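Local atomic coordinates of AlyQ (Persicobacter sp. CCB-QB2, PDB entry 5XNR), a protein that probably cleaves alginate by beta-elimination, its lyase domain being joined to a CBM32 module of the carbohydrate-binding kind. Residues 244-249 and 376-381; 196-201 and 360-365. All coordinates share one frame; numbering follows the deposited sequence.

Interaction 1: residues 244-249 and 376-381. With PO4 (phosphate ion), chain E.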
loop_
_atom_site.group_PDB
_atom_site.type_symbol
_atom_site.label_atom_id
_atom_site.label_comp_id
_atom_site.label_asym_id
_atom_site.label_seq_id
_atom_site.Cartn_x
_atom_site.Cartn_y
_atom_site.Cartn_z
ATOM N N GLN A 244 -4.739 -6.112 -7.157
ATOM C CA GLN A 244 -5.624 -7.257 -7.443
ATOM C C GLN A 244 -5.461 -7.687 -8.898
ATOM O O GLN A 244 -5.243 -6.846 -9.751
ATOM C CB GLN A 244 -7.085 -6.897 -7.170
ATOM C CG GLN A 244 -8.049 -8.087 -7.179
ATOM C CD GLN A 244 -8.089 -8.809 -5.853
ATOM O OE1 GLN A 244 -7.144 -9.492 -5.467
ATOM N NE2 GLN A 244 -9.186 -8.653 -5.137
ATOM N N LEU A 245 -5.612 -8.993 -9.141
ATOM C CA LEU A 245 -5.694 -9.587 -10.493
ATOM C C LEU A 245 -6.959 -10.449 -10.616
ATOM O O LEU A 245 -7.439 -10.997 -9.616
ATOM C CB LEU A 245 -4.461 -10.460 -10.725
ATOM C CG LEU A 245 -3.130 -9.770 -10.446
ATOM C CD1 LEU A 245 -2.076 -10.783 -10.065
ATOM C CD2 LEU A 245 -2.697 -8.934 -11.637
ATOM N N PRO A 246 -7.460 -10.631 -11.854
ATOM C CA PRO A 246 -8.542 -11.571 -12.117
ATOM C C PRO A 246 -8.195 -12.980 -11.623
ATOM O O PRO A 246 -7.064 -13.246 -11.150
ATOM C CB PRO A 246 -8.734 -11.561 -13.636
ATOM C CG PRO A 246 -8.262 -10.193 -14.026
ATOM C CD PRO A 246 -7.069 -9.995 -13.115
ATOM N N ILE A 247 -9.168 -13.865 -11.728
ATOM C CA ILE A 247 -9.088 -15.156 -11.043
ATOM C C ILE A 247 -8.432 -16.213 -11.948
ATOM O O ILE A 247 -7.540 -16.948 -11.486
ATOM C CB ILE A 247 -10.488 -15.594 -10.581
ATOM C CG1 ILE A 247 -11.054 -14.619 -9.544
ATOM C CG2 ILE A 247 -10.437 -17.030 -10.067
ATOM C CD1 ILE A 247 -12.512 -14.857 -9.201
ATOM N N VAL A 248 -8.893 -16.284 -13.198
ATOM C CA VAL A 248 -8.444 -17.270 -14.195
ATOM C C VAL A 248 -7.157 -16.780 -14.885
ATOM O O VAL A 248 -6.135 -17.474 -14.905
ATOM C CB VAL A 248 -9.544 -17.542 -15.248
ATOM C CG1 VAL A 248 -9.046 -18.448 -16.374
ATOM C CG2 VAL A 248 -10.813 -18.111 -14.623
ATOM N N LYS A 249 -7.249 -15.613 -15.511
ATOM C CA LYS A 249 -6.153 -14.988 -16.276
ATOM C C LYS A 249 -5.679 -13.747 -15.496
ATOM O O LYS A 249 -6.082 -12.589 -15.751
ATOM C CB LYS A 249 -6.650 -14.693 -17.697
ATOM C CG LYS A 249 -5.651 -14.016 -18.623
ATOM C CD LYS A 249 -5.714 -14.515 -20.057
ATOM C CE LYS A 249 -5.373 -13.488 -21.117
ATOM N NZ LYS A 249 -4.038 -12.889 -20.937
ATOM N N PRO A 376 -17.468 -10.801 -7.491
ATOM C CA PRO A 376 -17.026 -9.642 -6.711
ATOM C C PRO A 376 -15.515 -9.392 -6.770
ATOM O O PRO A 376 -15.136 -8.259 -6.964
ATOM C CB PRO A 376 -17.430 -9.957 -5.264
ATOM C CG PRO A 376 -18.748 -10.651 -5.441
ATOM C CD PRO A 376 -18.579 -11.425 -6.735
ATOM N N ASN A 377 -14.696 -10.435 -6.630
ATOM C CA ASN A 377 -13.235 -10.282 -6.549
ATOM C C ASN A 377 -12.587 -10.486 -7.914
ATOM O O ASN A 377 -11.365 -10.510 -8.001
ATOM C CB ASN A 377 -12.616 -11.245 -5.540
ATOM C CG ASN A 377 -13.051 -10.887 -4.142
ATOM O OD1 ASN A 377 -13.618 -9.817 -3.920
ATOM N ND2 ASN A 377 -12.803 -11.777 -3.199
ATOM N N ASN A 378 -13.388 -10.597 -8.964
ATOM C CA ASN A 378 -12.808 -10.812 -10.267
ATOM C C ASN A 378 -12.583 -9.464 -10.944
ATOM O O ASN A 378 -13.368 -9.065 -11.828
ATOM C CB ASN A 378 -13.660 -11.718 -11.144
ATOM C CG ASN A 378 -12.813 -12.461 -12.147
ATOM O OD1 ASN A 378 -11.743 -11.993 -12.523
ATOM N ND2 ASN A 378 -13.278 -13.625 -12.568
ATOM N N TYR A 379 -11.504 -8.798 -10.522
ATOM C CA TYR A 379 -11.134 -7.502 -11.083
ATOM C C TYR A 379 -9.620 -7.325 -11.011
ATOM O O TYR A 379 -8.964 -7.929 -10.148
ATOM C CB TYR A 379 -11.838 -6.360 -10.336
ATOM C CG TYR A 379 -11.525 -6.220 -8.862
ATOM C CD1 TYR A 379 -10.403 -5.551 -8.415
ATOM C CD2 TYR A 379 -12.377 -6.733 -7.905
ATOM C CE1 TYR A 379 -10.131 -5.394 -7.066
ATOM C CE2 TYR A 379 -12.121 -6.597 -6.551
ATOM C CZ TYR A 379 -10.998 -5.919 -6.128
ATOM O OH TYR A 379 -10.748 -5.796 -4.795
ATOM N N GLY A 380 -9.083 -6.493 -11.905
ATOM C CA GLY A 380 -7.711 -6.013 -11.759
ATOM C C GLY A 380 -7.706 -4.668 -11.065
ATOM O O GLY A 380 -8.646 -3.906 -11.210
ATOM N N GLU A 381 -6.669 -4.370 -10.301
ATOM C CA GLU A 381 -6.637 -3.097 -9.607
ATOM C C GLU A 381 -5.196 -2.597 -9.409
ATOM O O GLU A 381 -4.283 -3.351 -9.109
ATOM C CB GLU A 381 -7.326 -3.240 -8.253
ATOM C CG GLU A 381 -7.405 -1.939 -7.470
ATOM C CD GLU A 381 -8.039 -2.094 -6.106
ATOM O OE1 GLU A 381 -9.284 -1.971 -6.011
ATOM O OE2 GLU A 381 -7.297 -2.376 -5.157
HETATM P P PO4 E . -2.589 -12.356 -24.455
HETATM O O1 PO4 E . -2.665 -11.740 -23.082
HETATM O O2 PO4 E . -2.691 -13.867 -24.297
HETATM O O3 PO4 E . -3.717 -11.827 -25.351
HETATM O O4 PO4 E . -1.288 -11.984 -25.134
#
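The aliphatic part of Q244 lies over one face of the Y379 ring, whose edge meets P376 O and E381 CB in plane. Q244 CG stands 3.8 Å from the Y379 ring centroid as a CH-pi contact, displaced toward the rim. Bent at chi2 (84°), the Q244 chain then crosses the ring at about a right angle and brings NE2 within 3.3 Å of Y379 OH, with amide and ring planes inclined by 61°. The same ring also makes a cation-pi interaction with R195 and touches P197.

Beside this pair the backbones meet in a single antiparallel, hydrogen-bonded bridge at the end of strand 233-244. E381 N donates to Q244 O at 2.9 Å, while the return bond from Q244 N to E381 O is weak; the CA-H of G380 adds a contact to Q244 O. The E381 carboxylate is held by T243 and by a salt bridge to R195.

Past Q244, where strand 233-244 gives way to a loop, the contact passes to N378. N378 OD1 accepts I247 N, which also bonds E369 weakly, at 3.3 Å from above the amide plane and lies 3.2 Å from P246 CB, while I247 CG1 and CD1 run along the amide carbon and ND2. ND2 is occupied by Y372 O and E369, which holds the amide's rotation. K249 runs off from 376-381 to a phosphate, probably from the crystallisation liquor, that Y210 and R272 also bind. The N378-centred inverse gamma turn leads into strand 379-392, which pairs with strand 233-244 in the concanavalin-like beta sandwich expected for this alginate lyase family.

Interaction 2: residues 196-201 and 360-365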
loop_
_atom_site.group_PDB
_atom_site.type_symbol
_atom_site.label_atom_id
_atom_site.label_comp_id
_atom_site.label_asym_id
_atom_site.label_seq_id
_atom_site.Cartn_x
_atom_site.Cartn_y
_atom_site.Cartn_z
ATOM N N ALA A 196 -10.806 -2.413 -12.505
ATOM C CA ALA A 196 -11.287 -2.960 -13.772
ATOM C C ALA A 196 -11.920 -4.333 -13.509
ATOM O O ALA A 196 -11.237 -5.346 -13.600
ATOM C CB ALA A 196 -10.142 -3.063 -14.764
ATOM N N PRO A 197 -13.223 -4.363 -13.186
ATOM C CA PRO A 197 -13.884 -5.637 -12.978
ATOM C C PRO A 197 -14.189 -6.313 -14.319
ATOM O O PRO A 197 -14.256 -5.669 -15.373
ATOM C CB PRO A 197 -15.175 -5.313 -12.223
ATOM C CG PRO A 197 -15.531 -3.923 -12.694
ATOM C CD PRO A 197 -14.239 -3.308 -13.207
ATOM N N ILE A 198 -14.322 -7.623 -14.223
ATOM C CA ILE A 198 -14.604 -8.458 -15.340
ATOM C C ILE A 198 -16.091 -8.811 -15.284
ATOM O O ILE A 198 -16.536 -9.447 -14.333
ATOM C CB ILE A 198 -13.716 -9.715 -15.301
ATOM C CG1 ILE A 198 -12.227 -9.361 -15.163
ATOM C CG2 ILE A 198 -13.999 -10.581 -16.522
ATOM C CD1 ILE A 198 -11.698 -8.450 -16.254
ATOM N N ARG A 199 -16.828 -8.369 -16.299
ATOM C CA ARG A 199 -18.266 -8.586 -16.389
ATOM C C ARG A 199 -18.623 -8.854 -17.857
ATOM O O ARG A 199 -17.889 -8.456 -18.768
ATOM C CB ARG A 199 -19.046 -7.365 -15.879
ATOM C CG ARG A 199 -18.761 -6.943 -14.442
ATOM C CD ARG A 199 -19.330 -5.556 -14.140
ATOM N NE ARG A 199 -19.035 -5.073 -12.788
ATOM C CZ ARG A 199 -19.117 -3.798 -12.394
ATOM N NH1 ARG A 199 -19.483 -2.859 -13.249
ATOM N NH2 ARG A 199 -18.853 -3.474 -11.139
ATOM N N SER A 200 -19.754 -9.520 -18.083
ATOM C CA SER A 200 -20.282 -9.671 -19.451
ATOM C C SER A 200 -21.010 -8.386 -19.859
ATOM O O SER A 200 -21.577 -7.712 -19.028
ATOM C CB SER A 200 -21.188 -10.874 -19.571
ATOM O OG SER A 200 -22.322 -10.717 -18.736
ATOM N N ASN A 201 -20.962 -8.068 -21.146
ATOM C CA ASN A 201 -21.697 -6.947 -21.730
ATOM C C ASN A 201 -21.634 -5.745 -20.771
ATOM O O ASN A 201 -22.627 -5.420 -20.111
ATOM C CB ASN A 201 -23.138 -7.361 -22.077
ATOM C CG ASN A 201 -23.237 -8.592 -22.963
ATOM O OD1 ASN A 201 -22.909 -8.546 -24.152
ATOM N ND2 ASN A 201 -23.704 -9.695 -22.396
ATOM N N ASN A 360 -4.463 1.165 -15.176
ATOM C CA ASN A 360 -4.812 -0.268 -15.107
ATOM C C ASN A 360 -5.423 -0.735 -16.435
ATOM O O ASN A 360 -6.556 -0.363 -16.768
ATOM C CB ASN A 360 -5.770 -0.514 -13.940
ATOM C CG ASN A 360 -6.397 -1.894 -13.912
ATOM O OD1 ASN A 360 -6.218 -2.694 -14.846
ATOM N ND2 ASN A 360 -7.139 -2.171 -12.837
ATOM N N TYR A 361 -4.684 -1.567 -17.164
ATOM C CA TYR A 361 -5.233 -2.279 -18.343
ATOM C C TYR A 361 -5.246 -3.787 -18.064
ATOM O O TYR A 361 -4.223 -4.436 -18.223
ATOM C CB TYR A 361 -4.395 -1.954 -19.582
ATOM C CG TYR A 361 -4.856 -2.528 -20.904
ATOM C CD1 TYR A 361 -6.177 -2.871 -21.154
ATOM C CD2 TYR A 361 -3.960 -2.640 -21.961
ATOM C CE1 TYR A 361 -6.578 -3.350 -22.397
ATOM C CE2 TYR A 361 -4.348 -3.103 -23.210
ATOM C CZ TYR A 361 -5.662 -3.468 -23.435
ATOM O OH TYR A 361 -6.018 -3.955 -24.663
ATOM N N THR A 362 -6.384 -4.338 -17.650
ATOM C CA THR A 362 -6.427 -5.721 -17.182
ATOM C C THR A 362 -6.518 -6.633 -18.406
ATOM O O THR A 362 -7.430 -6.471 -19.244
ATOM C CB THR A 362 -7.569 -5.927 -16.183
ATOM O OG1 THR A 362 -7.287 -5.095 -15.058
ATOM C CG2 THR A 362 -7.737 -7.363 -15.733
ATOM N N GLN A 363 -5.600 -7.592 -18.519
ATOM C CA GLN A 363 -5.600 -8.459 -19.689
ATOM C C GLN A 363 -6.524 -9.672 -19.458
ATOM O O GLN A 363 -6.089 -10.812 -19.605
ATOM C CB GLN A 363 -4.173 -8.906 -20.008
ATOM C CG GLN A 363 -3.186 -7.757 -20.175
ATOM C CD GLN A 363 -3.537 -6.857 -21.330
ATOM O OE1 GLN A 363 -3.302 -7.186 -22.497
ATOM N NE2 GLN A 363 -4.089 -5.698 -21.000
ATOM N N SER A 364 -7.794 -9.454 -19.094
ATOM C CA SER A 364 -8.768 -10.559 -19.059
ATOM C C SER A 364 -10.149 -10.051 -19.479
ATOM O O SER A 364 -10.318 -8.857 -19.731
ATOM C CB SER A 364 -8.811 -11.242 -17.714
ATOM O OG SER A 364 -9.494 -12.487 -17.827
ATOM N N ASN A 365 -11.113 -10.961 -19.569
ATOM C CA ASN A 365 -12.469 -10.599 -20.008
ATOM C C ASN A 365 -13.435 -11.740 -19.655
ATOM O O ASN A 365 -13.036 -12.706 -19.001
ATOM C CB ASN A 365 -12.474 -10.207 -21.493
ATOM C CG ASN A 365 -11.986 -11.307 -22.417
ATOM O OD1 ASN A 365 -12.149 -12.483 -22.106
ATOM N ND2 ASN A 365 -11.408 -10.941 -23.556
#
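I198 reaches from its CB toward residues 364-365 with both branches. I198 CG2 comes down on the backbone of N365, 3.4 Å from its C atom and equally near its O. The other branch, with CG1 beside the backbone N (chi1 -53°) and a second bend at chi2, carries I198 CD1 to S364 O at 3.8 Å and, at 4.1 Å, to T362 CG2. V211 also packs on the I198 side chain.

Two residues earlier, A196 CB touches T362 OG1 at 3.5 Å and the N360 amide near ND2. These side chains meet between the two sheets: strand 192-197 belongs to the seven-stranded sheet and strand 360-362 to the ten-stranded one, so the contact joins both layers of the lyase beta sandwich, with no hydrogen bond directly between the two segments. Instead the polar groups are satisfied alongside. T362 OG1 donates to N360 OD1 at 2.6 Å, in the carbonyl plane and on a lone pair, while N360 ND2 is bonded to F194 O and more weakly to G380 O. With an alanine in place of N360, T362 OG1 and F194 O would probably lose these partners and a gap would open beside A196 CB.

Beyond the strand, the inverse gamma turn at Q363 bends the chain, and S364 and N365 follow it to I198. S364 OG bonds E369 OE2 on helix 366-369, and N365 is the N-cap of that same helix, its OD1 accepting K368 N.

How the interactions relate
Interactions 1 and 2 lie with their centres about 8 Å apart, and their segments alternate along the chain: 196-201, 244-249, 360-365, 376-381. Strands 192-197 and 379-392 are neighbours in one sheet, where A196 N probably bonds G380 O (2.9 Å) and so ties the two contacts together. Strand 360-362 belongs to the other sheet, and P246 CG packs on T362 CG2 at 3.3 Å. Helix 366-369 serves both, since E369 bonds N378 and the backbone N of V248 and K249, and S364 as well. Distant parts of the lyase domain thus close into a single cluster at one end of the sandwich.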